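Local coordinates for protein alpha-galactosidase (Lactobacillus brevis, PDB 3MI6) that probably hydrolyses terminal, non-reducing alpha-D-galactose residues from alpha-D-galactosides, as a member of glycosyl hydrolase family 36, at residues L117-S122 with V508-A513; R640-F645 with T680-K685; N650-Q655 with A667-L672. All blocks are in the same frame, centred on the assembly; numbering follows the deposited sequence.

Interaction 1: L117-S122 with V508-A513; sequences LANLPS and VYQLYA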
loop_
_atom_site.group_PDB
_atom_site.type_symbol
_atom_site.label_atom_id
_atom_site.label_comp_id
_atom_site.label_asym_id
_atom_site.label_seq_id
_atom_site.Cartn_x
_atom_site.Cartn_y
_atom_site.Cartn_z
ATOM N N LEU D 117 -10.898 31.556 31.094
ATOM C CA LEU D 117 -10.639 32.775 30.357
ATOM C C LEU D 117 -11.849 33.690 30.529
ATOM O O LEU D 117 -12.959 33.229 30.801
ATOM C CB LEU D 117 -10.385 32.474 28.889
ATOM C CG LEU D 117 -9.063 31.768 28.617
ATOM C CD1 LEU D 117 -8.906 31.393 27.129
ATOM C CD2 LEU D 117 -7.909 32.624 29.102
ATOM N N ALA D 118 -11.638 34.986 30.385
ATOM C CA ALA D 118 -12.679 35.926 30.718
ATOM C C ALA D 118 -13.905 35.702 29.850
ATOM O O ALA D 118 -15.002 35.494 30.373
ATOM C CB ALA D 118 -12.175 37.360 30.598
ATOM N N ASN D 119 -13.732 35.735 28.532
ATOM C CA ASN D 119 -14.894 35.708 27.645
ATOM C C ASN D 119 -15.026 34.501 26.720
ATOM O O ASN D 119 -15.964 34.445 25.928
ATOM C CB ASN D 119 -14.951 36.978 26.812
ATOM C CG ASN D 119 -14.980 38.211 27.660
ATOM O OD1 ASN D 119 -14.101 39.076 27.550
ATOM N ND2 ASN D 119 -15.986 38.301 28.537
ATOM N N LEU D 120 -14.093 33.555 26.821
ATOM C CA LEU D 120 -14.085 32.380 25.966
ATOM C C LEU D 120 -14.280 31.111 26.780
ATOM O O LEU D 120 -13.826 31.027 27.918
ATOM C CB LEU D 120 -12.745 32.277 25.239
ATOM C CG LEU D 120 -12.487 33.159 24.028
ATOM C CD1 LEU D 120 -11.005 33.161 23.680
ATOM C CD2 LEU D 120 -13.331 32.676 22.867
ATOM N N PRO D 121 -14.941 30.109 26.191
ATOM C CA PRO D 121 -14.974 28.768 26.788
ATOM C C PRO D 121 -13.540 28.311 26.966
ATOM O O PRO D 121 -12.708 28.622 26.116
ATOM C CB PRO D 121 -15.648 27.916 25.714
ATOM C CG PRO D 121 -15.524 28.722 24.434
ATOM C CD PRO D 121 -15.519 30.150 24.841
ATOM N N SER D 122 -13.238 27.606 28.045
ATOM C CA SER D 122 -11.845 27.327 28.361
ATOM C C SER D 122 -11.688 26.318 29.477
ATOM O O SER D 122 -12.666 25.807 30.024
ATOM C CB SER D 122 -11.125 28.623 28.744
ATOM O OG SER D 122 -11.792 29.269 29.820
ATOM N N VAL D 508 -22.060 34.545 20.307
ATOM C CA VAL D 508 -22.722 33.303 20.644
ATOM C C VAL D 508 -22.287 32.936 22.056
ATOM O O VAL D 508 -23.129 32.662 22.906
ATOM C CB VAL D 508 -22.454 32.173 19.588
ATOM C CG1 VAL D 508 -22.763 30.758 20.137
ATOM C CG2 VAL D 508 -23.264 32.422 18.341
ATOM N N TYR D 509 -20.993 32.981 22.344
ATOM C CA TYR D 509 -20.568 32.654 23.701
ATOM C C TYR D 509 -21.229 33.578 24.721
ATOM O O TYR D 509 -21.737 33.127 25.749
ATOM C CB TYR D 509 -19.052 32.685 23.852
ATOM C CG TYR D 509 -18.360 31.636 23.034
ATOM C CD1 TYR D 509 -18.976 30.425 22.773
ATOM C CD2 TYR D 509 -17.099 31.851 22.523
ATOM C CE1 TYR D 509 -18.359 29.449 22.031
ATOM C CE2 TYR D 509 -16.469 30.877 21.761
ATOM C CZ TYR D 509 -17.110 29.673 21.520
ATOM O OH TYR D 509 -16.491 28.691 20.770
ATOM N N GLN D 510 -21.231 34.873 24.431
ATOM C CA GLN D 510 -21.952 35.831 25.264
ATOM C C GLN D 510 -23.337 35.291 25.617
ATOM O O GLN D 510 -23.736 35.279 26.779
ATOM C CB GLN D 510 -22.079 37.186 24.546
ATOM C CG GLN D 510 -20.962 38.192 24.843
ATOM C CD GLN D 510 -20.762 38.389 26.337
ATOM O OE1 GLN D 510 -21.564 39.074 27.009
ATOM N NE2 GLN D 510 -19.699 37.772 26.876
ATOM N N LEU D 511 -24.070 34.835 24.609
ATOM C CA LEU D 511 -25.444 34.410 24.834
ATOM C C LEU D 511 -25.514 33.142 25.678
ATOM O O LEU D 511 -26.378 33.011 26.547
ATOM C CB LEU D 511 -26.164 34.183 23.510
ATOM C CG LEU D 511 -27.629 34.612 23.452
ATOM C CD1 LEU D 511 -28.314 33.868 22.337
ATOM C CD2 LEU D 511 -28.350 34.375 24.761
ATOM N N TYR D 512 -24.615 32.205 25.415
ATOM C CA TYR D 512 -24.612 30.953 26.148
ATOM C C TYR D 512 -24.127 31.248 27.534
ATOM O O TYR D 512 -24.527 30.598 28.496
ATOM C CB TYR D 512 -23.645 29.955 25.513
ATOM C CG TYR D 512 -24.272 28.910 24.628
ATOM C CD1 TYR D 512 -24.103 28.946 23.256
ATOM C CD2 TYR D 512 -25.014 27.871 25.172
ATOM C CE1 TYR D 512 -24.670 27.985 22.442
ATOM C CE2 TYR D 512 -25.583 26.907 24.379
ATOM C CZ TYR D 512 -25.408 26.960 23.012
ATOM O OH TYR D 512 -25.979 25.986 22.213
ATOM N N ALA D 513 -23.230 32.216 27.640
ATOM C CA ALA D 513 -22.631 32.511 28.926
ATOM C C ALA D 513 -23.681 33.092 29.861
ATOM O O ALA D 513 -23.745 32.733 31.032
ATOM C CB ALA D 513 -21.448 33.450 28.769
#
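The phenol ring of Tyr509 has the pyrrolidine of Pro121 over one face. Pro121 CD stands 3.4 Å from the centroid of the Tyr509 ring, 20° off the ring normal, which makes a CH-pi contact. Pro121 CG follows CD across the same ring and comes 3.5 Å from Tyr509 CZ. Leu120 meets the ring obliquely, with Leu120 CD2 3.8 Å from Tyr509 CE2. The carbonyl oxygen Asn119 O lies 4.1 Å from Tyr509 CB. Tyr509 CG is anti to its own carbonyl carbon (chi1 -65°), and this sends the ring from the helix toward the loop. Farther out, the amides of Asn119 and Gln510 approach loosely, their planes 79° apart. The core of the contact is apolar, and the phenol oxygen Tyr509 OH is hydrogen-bonded to Ser255 OG. With an alanine here in place of Tyr509 the ring would be gone, and Pro121 would probably lose its aromatic partner and Ser255 the phenol. Within the loop, Leu117 N donates to Ser122 OG over 2.8 Å, bringing the two ends of 117-122 together. This loop joins strands 103-112 and 132-140 of the N-terminal domain. It packs on helix 500-518 of the barrel domain, next to Val253 and Tyr540. One turn on in that helix, Tyr512 stacks with Trp478, a predicted substrate-binding residue on barrel strand 475-478.

Interaction 2: R640-F645 with T680-K685; sequences RIDSPF and TRFYFK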
loop_
_atom_site.group_PDB
_atom_site.type_symbol
_atom_site.label_atom_id
_atom_site.label_comp_id
_atom_site.label_asym_id
_atom_site.label_seq_id
_atom_site.Cartn_x
_atom_site.Cartn_y
_atom_site.Cartn_z
ATOM N N ARG D 640 -12.835 1.390 21.237
ATOM C CA ARG D 640 -13.128 0.951 19.882
ATOM C C ARG D 640 -12.414 -0.371 19.646
ATOM O O ARG D 640 -11.282 -0.554 20.079
ATOM C CB ARG D 640 -12.627 1.967 18.854
ATOM C CG ARG D 640 -13.409 3.273 18.782
ATOM C CD ARG D 640 -12.641 4.305 17.956
ATOM N NE ARG D 640 -11.351 4.605 18.562
ATOM C CZ ARG D 640 -11.116 5.647 19.366
ATOM N NH1 ARG D 640 -12.101 6.501 19.654
ATOM N NH2 ARG D 640 -9.894 5.846 19.875
ATOM N N ILE D 641 -13.065 -1.288 18.942
ATOM C CA ILE D 641 -12.464 -2.574 18.658
ATOM C C ILE D 641 -12.331 -2.729 17.134
ATOM O O ILE D 641 -11.314 -2.329 16.556
ATOM C CB ILE D 641 -13.283 -3.725 19.364
ATOM C CG1 ILE D 641 -13.163 -3.591 20.885
ATOM C CG2 ILE D 641 -12.833 -5.124 18.943
ATOM C CD1 ILE D 641 -14.103 -4.469 21.660
ATOM N N ASP D 642 -13.360 -3.286 16.494
ATOM C CA ASP D 642 -13.415 -3.440 15.040
ATOM C C ASP D 642 -13.880 -2.140 14.371
ATOM O O ASP D 642 -14.897 -1.558 14.776
ATOM C CB ASP D 642 -14.370 -4.589 14.669
ATOM C CG ASP D 642 -13.912 -5.939 15.231
ATOM O OD1 ASP D 642 -12.900 -6.466 14.698
ATOM O OD2 ASP D 642 -14.559 -6.477 16.185
ATOM N N SER D 643 -13.157 -1.702 13.340
ATOM C CA SER D 643 -13.394 -0.389 12.729
ATOM C C SER D 643 -13.952 -0.422 11.317
ATOM O O SER D 643 -13.386 -1.078 10.453
ATOM C CB SER D 643 -12.099 0.398 12.687
ATOM O OG SER D 643 -12.286 1.595 11.965
ATOM N N PRO D 644 -15.044 0.319 11.065
ATOM C CA PRO D 644 -15.642 0.409 9.730
ATOM C C PRO D 644 -14.745 1.196 8.792
ATOM O O PRO D 644 -15.071 1.339 7.610
ATOM C CB PRO D 644 -16.898 1.228 9.979
ATOM C CG PRO D 644 -16.516 2.101 11.081
ATOM C CD PRO D 644 -15.692 1.252 11.998
ATOM N N PHE D 645 -13.629 1.705 9.313
ATOM C CA PHE D 645 -12.699 2.488 8.508
ATOM C C PHE D 645 -11.436 1.718 8.145
ATOM O O PHE D 645 -10.543 2.270 7.494
ATOM C CB PHE D 645 -12.333 3.783 9.227
ATOM C CG PHE D 645 -13.504 4.660 9.518
ATOM C CD1 PHE D 645 -14.185 5.298 8.493
ATOM C CD2 PHE D 645 -13.929 4.869 10.824
ATOM C CE1 PHE D 645 -15.281 6.136 8.775
ATOM C CE2 PHE D 645 -15.032 5.710 11.112
ATOM C CZ PHE D 645 -15.700 6.333 10.093
ATOM N N THR D 680 -17.021 -16.640 14.117
ATOM C CA THR D 680 -16.810 -15.329 14.685
ATOM C C THR D 680 -16.071 -15.445 16.004
ATOM O O THR D 680 -16.472 -16.200 16.889
ATOM C CB THR D 680 -18.139 -14.595 14.954
ATOM O OG1 THR D 680 -18.812 -14.339 13.716
ATOM C CG2 THR D 680 -17.871 -13.273 15.682
ATOM N N ARG D 681 -14.984 -14.699 16.131
ATOM C CA ARG D 681 -14.403 -14.502 17.445
ATOM C C ARG D 681 -14.326 -13.028 17.800
ATOM O O ARG D 681 -13.622 -12.255 17.150
ATOM C CB ARG D 681 -13.030 -15.149 17.586
ATOM C CG ARG D 681 -12.632 -15.227 19.048
ATOM C CD ARG D 681 -11.633 -16.291 19.327
ATOM N NE ARG D 681 -11.947 -17.551 18.685
ATOM C CZ ARG D 681 -11.126 -18.589 18.724
ATOM N NH1 ARG D 681 -9.971 -18.482 19.383
ATOM N NH2 ARG D 681 -11.451 -19.720 18.109
ATOM N N PHE D 682 -15.062 -12.661 18.843
ATOM C CA PHE D 682 -15.026 -11.317 19.389
ATOM C C PHE D 682 -13.963 -11.149 20.487
ATOM O O PHE D 682 -13.949 -11.906 21.444
ATOM C CB PHE D 682 -16.400 -10.970 19.948
ATOM C CG PHE D 682 -16.492 -9.568 20.432
ATOM C CD1 PHE D 682 -16.324 -8.514 19.548
ATOM C CD2 PHE D 682 -16.726 -9.296 21.759
ATOM C CE1 PHE D 682 -16.396 -7.215 19.980
ATOM C CE2 PHE D 682 -16.792 -7.999 22.200
ATOM C CZ PHE D 682 -16.625 -6.952 21.308
ATOM N N TYR D 683 -13.078 -10.166 20.360
ATOM C CA TYR D 683 -12.048 -9.958 21.388
ATOM C C TYR D 683 -12.322 -8.769 22.317
ATOM O O TYR D 683 -12.013 -7.623 21.972
ATOM C CB TYR D 683 -10.669 -9.747 20.756
ATOM C CG TYR D 683 -10.123 -10.929 20.031
ATOM C CD1 TYR D 683 -10.432 -11.144 18.693
ATOM C CD2 TYR D 683 -9.274 -11.842 20.672
ATOM C CE1 TYR D 683 -9.918 -12.245 18.012
ATOM C CE2 TYR D 683 -8.755 -12.943 19.997
ATOM C CZ TYR D 683 -9.084 -13.134 18.673
ATOM O OH TYR D 683 -8.580 -14.203 17.991
ATOM N N PHE D 684 -12.866 -9.020 23.501
ATOM C CA PHE D 684 -13.067 -7.929 24.457
ATOM C C PHE D 684 -11.752 -7.192 24.759
ATOM O O PHE D 684 -10.658 -7.777 24.687
ATOM C CB PHE D 684 -13.693 -8.450 25.752
ATOM C CG PHE D 684 -15.056 -9.056 25.565
ATOM C CD1 PHE D 684 -15.196 -10.336 25.053
ATOM C CD2 PHE D 684 -16.201 -8.349 25.907
ATOM C CE1 PHE D 684 -16.445 -10.900 24.885
ATOM C CE2 PHE D 684 -17.452 -8.907 25.726
ATOM C CZ PHE D 684 -17.577 -10.176 25.213
ATOM N N LYS D 685 -11.869 -5.902 25.072
ATOM C CA LYS D 685 -10.759 -5.126 25.616
ATOM C C LYS D 685 -11.182 -4.496 26.951
ATOM O O LYS D 685 -12.367 -4.469 27.307
ATOM C CB LYS D 685 -10.319 -4.020 24.649
ATOM C CG LYS D 685 -10.396 -4.354 23.169
ATOM C CD LYS D 685 -9.463 -5.466 22.786
ATOM C CE LYS D 685 -8.525 -5.037 21.693
ATOM N NZ LYS D 685 -8.549 -6.028 20.590
HETATM O O HOH W 1 -13.113 -8.351 17.967
#
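Ile641 makes the largest share of the contact, and its bond from CA to CB points toward 680-685. At CB the side chain forks. Ile641 CG2, the shorter arm, lies 4.0 Å from the carbonyl oxygen Tyr683 O. The longer arm starts at CG1 and runs out extended (chi2 169°), which carries CD1 to the ring of Phe682. CG1 of Ile641 meets the aliphatic part of Lys685, 3.7 Å from Lys685 CG. At the tip, Ile641 CD1 comes 3.6 Å from Phe682 CZ, approaching the ring obliquely. The same methyl, Ile641 CD1, lies 3.8 Å from Tyr683 O. Ile641 therefore packs between the stem of Lys685 and the far end of Phe682. The bent chain of Lys685 carries its ammonium on to a salt bridge with Glu243.

A polar link runs beside this apolar patch. A water donates to Asp642 OD2 over 3.0 Å and accepts from Tyr683 N over 3.0 Å. Asp642 OD2 also pairs with Ser653 OG, so two hydrogen bonds hold this oxygen. It sits at the edge of the Phe682 ring, near its plane. The ring of Phe732 also meets that of Phe682, the planes nearly parallel. The ring of Phe684 has Phe682 CE2 over its centre, 3.6 Å above the plane.

Farther along the loop, Ser643 OG accepts from Phe645 N, an ST turn. Ile641 and Asp642 both face Ser653 on the neighbouring strand. This is a classic beta bulge, placed where strand 637-640 ends at the edge of the C-terminal antiparallel sheet.

Interaction 3: N650-Q655 with A667-L672; sequences NVTSWQ and ARYQLL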
loop_
_atom_site.group_PDB
_atom_site.type_symbol
_atom_site.label_atom_id
_atom_site.label_comp_id
_atom_site.label_asym_id
_atom_site.label_seq_id
_atom_site.Cartn_x
_atom_site.Cartn_y
_atom_site.Cartn_z
ATOM N N ASN D 650 -17.042 -3.953 7.128
ATOM C CA ASN D 650 -18.318 -4.636 7.281
ATOM C C ASN D 650 -18.708 -4.779 8.754
ATOM O O ASN D 650 -19.896 -4.783 9.108
ATOM C CB ASN D 650 -18.288 -5.998 6.593
ATOM C CG ASN D 650 -19.678 -6.528 6.286
ATOM O OD1 ASN D 650 -19.978 -7.700 6.543
ATOM N ND2 ASN D 650 -20.534 -5.673 5.728
ATOM N N VAL D 651 -17.706 -4.858 9.620
ATOM C CA VAL D 651 -17.970 -5.056 11.040
ATOM C C VAL D 651 -17.459 -3.892 11.894
ATOM O O VAL D 651 -16.280 -3.530 11.812
ATOM C CB VAL D 651 -17.367 -6.403 11.531
ATOM C CG1 VAL D 651 -17.673 -6.621 12.994
ATOM C CG2 VAL D 651 -17.916 -7.531 10.695
ATOM N N THR D 652 -18.353 -3.309 12.697
ATOM C CA THR D 652 -17.991 -2.267 13.652
ATOM C C THR D 652 -18.271 -2.797 15.029
ATOM O O THR D 652 -19.338 -3.348 15.256
ATOM C CB THR D 652 -18.864 -0.995 13.487
ATOM O OG1 THR D 652 -18.494 -0.301 12.296
ATOM C CG2 THR D 652 -18.686 -0.044 14.668
ATOM N N SER D 653 -17.346 -2.628 15.967
ATOM C CA SER D 653 -17.642 -3.052 17.323
ATOM C C SER D 653 -16.975 -2.197 18.361
ATOM O O SER D 653 -15.878 -1.684 18.151
ATOM C CB SER D 653 -17.251 -4.511 17.532
ATOM O OG SER D 653 -15.845 -4.654 17.568
ATOM N N TRP D 654 -17.647 -2.045 19.493
ATOM C CA TRP D 654 -17.033 -1.382 20.625
ATOM C C TRP D 654 -17.532 -1.780 22.008
ATOM O O TRP D 654 -18.417 -2.640 22.155
ATOM C CB TRP D 654 -17.019 0.147 20.485
ATOM C CG TRP D 654 -18.031 0.883 19.634
ATOM C CD1 TRP D 654 -17.758 1.770 18.590
ATOM C CD2 TRP D 654 -19.440 0.883 19.781
ATOM N NE1 TRP D 654 -18.933 2.310 18.080
ATOM C CE2 TRP D 654 -19.977 1.775 18.790
ATOM C CE3 TRP D 654 -20.305 0.221 20.627
ATOM C CZ2 TRP D 654 -21.327 2.002 18.654
ATOM C CZ3 TRP D 654 -21.628 0.442 20.488
ATOM C CH2 TRP D 654 -22.140 1.334 19.518
ATOM N N GLN D 655 -16.949 -1.140 23.023
ATOM C CA GLN D 655 -17.160 -1.559 24.396
ATOM C C GLN D 655 -17.096 -0.383 25.377
ATOM O O GLN D 655 -16.223 0.474 25.270
ATOM C CB GLN D 655 -16.084 -2.586 24.760
ATOM C CG GLN D 655 -16.440 -3.507 25.909
ATOM C CD GLN D 655 -15.319 -4.486 26.256
ATOM O OE1 GLN D 655 -15.205 -4.951 27.394
ATOM N NE2 GLN D 655 -14.485 -4.789 25.276
ATOM N N ALA D 667 -20.528 -4.475 21.891
ATOM C CA ALA D 667 -21.500 -4.590 20.825
ATOM C C ALA D 667 -20.752 -4.804 19.546
ATOM O O ALA D 667 -19.754 -4.142 19.313
ATOM C CB ALA D 667 -22.341 -3.346 20.739
ATOM N N ARG D 668 -21.224 -5.756 18.743
ATOM C CA ARG D 668 -20.708 -6.003 17.408
ATOM C C ARG D 668 -21.852 -5.799 16.415
ATOM O O ARG D 668 -22.922 -6.384 16.553
ATOM C CB ARG D 668 -20.191 -7.424 17.319
ATOM C CG ARG D 668 -19.529 -7.795 16.045
ATOM C CD ARG D 668 -19.044 -9.233 16.161
ATOM N NE ARG D 668 -18.277 -9.676 15.001
ATOM C CZ ARG D 668 -18.798 -10.332 13.965
ATOM N NH1 ARG D 668 -20.090 -10.625 13.939
ATOM N NH2 ARG D 668 -18.025 -10.686 12.949
ATOM N N TYR D 669 -21.629 -4.952 15.422
ATOM C CA TYR D 669 -22.609 -4.711 14.381
ATOM C C TYR D 669 -22.019 -5.160 13.058
ATOM O O TYR D 669 -20.908 -4.787 12.715
ATOM C CB TYR D 669 -22.952 -3.213 14.302
ATOM C CG TYR D 669 -23.183 -2.555 15.645
ATOM C CD1 TYR D 669 -24.459 -2.396 16.134
ATOM C CD2 TYR D 669 -22.119 -2.119 16.428
ATOM C CE1 TYR D 669 -24.681 -1.818 17.356
ATOM C CE2 TYR D 669 -22.330 -1.536 17.654
ATOM C CZ TYR D 669 -23.616 -1.384 18.113
ATOM O OH TYR D 669 -23.874 -0.797 19.339
ATOM N N GLN D 670 -22.754 -5.969 12.310
ATOM C CA GLN D 670 -22.312 -6.320 10.974
ATOM C C GLN D 670 -23.287 -5.683 10.009
ATOM O O GLN D 670 -24.511 -5.767 10.214
ATOM C CB GLN D 670 -22.270 -7.829 10.789
ATOM C CG GLN D 670 -21.659 -8.282 9.473
ATOM C CD GLN D 670 -21.687 -9.813 9.305
ATOM O OE1 GLN D 670 -22.764 -10.430 9.341
ATOM N NE2 GLN D 670 -20.499 -10.426 9.129
ATOM N N LEU D 671 -22.765 -5.031 8.971
ATOM C CA LEU D 671 -23.655 -4.358 8.035
ATOM C C LEU D 671 -24.325 -5.333 7.053
ATOM O O LEU D 671 -25.549 -5.315 6.876
ATOM C CB LEU D 671 -22.930 -3.244 7.294
ATOM C CG LEU D 671 -22.372 -2.105 8.150
ATOM C CD1 LEU D 671 -21.659 -1.081 7.264
ATOM C CD2 LEU D 671 -23.465 -1.439 8.964
ATOM N N LEU D 672 -23.528 -6.191 6.428
ATOM C CA LEU D 672 -24.037 -7.071 5.394
ATOM C C LEU D 672 -23.806 -8.485 5.866
ATOM O O LEU D 672 -22.714 -8.813 6.321
ATOM C CB LEU D 672 -23.268 -6.826 4.095
ATOM C CG LEU D 672 -23.956 -5.996 3.001
ATOM C CD1 LEU D 672 -24.899 -4.931 3.574
ATOM C CD2 LEU D 672 -22.939 -5.392 2.047
#
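Thr652 and Tyr669 form a hydrogen-bonded antiparallel pair. Tyr669 N donates to Thr652 O over 2.8 Å, and Thr652 N donates back to Tyr669 O. Trp654 and Ala667 make the next such pair, while Leu671 N reaches Asn650 O at the other end. On the face with Thr652, the Tyr669 ring turns an edge to the face of the six-membered ring of Trp654 in an offset edge-to-face stack. The centroids are 4.9 Å apart and the planes stand at 67°, though the close approach of the phenol oxygen is doubtful in detail. Ala667 CB packs beside the indole, 3.9 Å from Trp654 CZ3.

On the other face, Val651 CG1 lies over the Arg668 guanidinium, 3.7 Å from Arg668 NE. Arg668 CG is anti to the backbone N (chi1 -175°), and the extended chain lays the group alongside Val651.

Farther out, Tyr669 OH bonds to Ala595 O, and Arg668 NH1 to Gln730 OE1. The indole also meets Phe599 and Phe638. Leu672 packs on Arg586 of the third subunit.

Backbone bonds set the hairpin register. One face brings Trp654 and Tyr669 together with Thr652 and Ala667; on the other, Val651 packs on Arg668, whose charged end has its partner in Gln730.

How the interactions relate
Interaction 1 comes first along the chain and stands apart, with its centre about 40 Å from that of interaction 2 and 39 Å from that of interaction 3. It lies across the chain's centre from both. Interactions 2 and 3 share the C-terminal domain, their centres 7 Å apart. The hairpin 650-655 with 667-672 falls between the two segments of interaction 2 in sequence. The two also touch: Ile641 N and Ser653 O are 2.9 Å apart, a probable hydrogen bond. So interaction 1 ties the N-terminal domain to the barrel, while interactions 2 and 3 belong to adjoining parts of the smaller sheet domain that follows it.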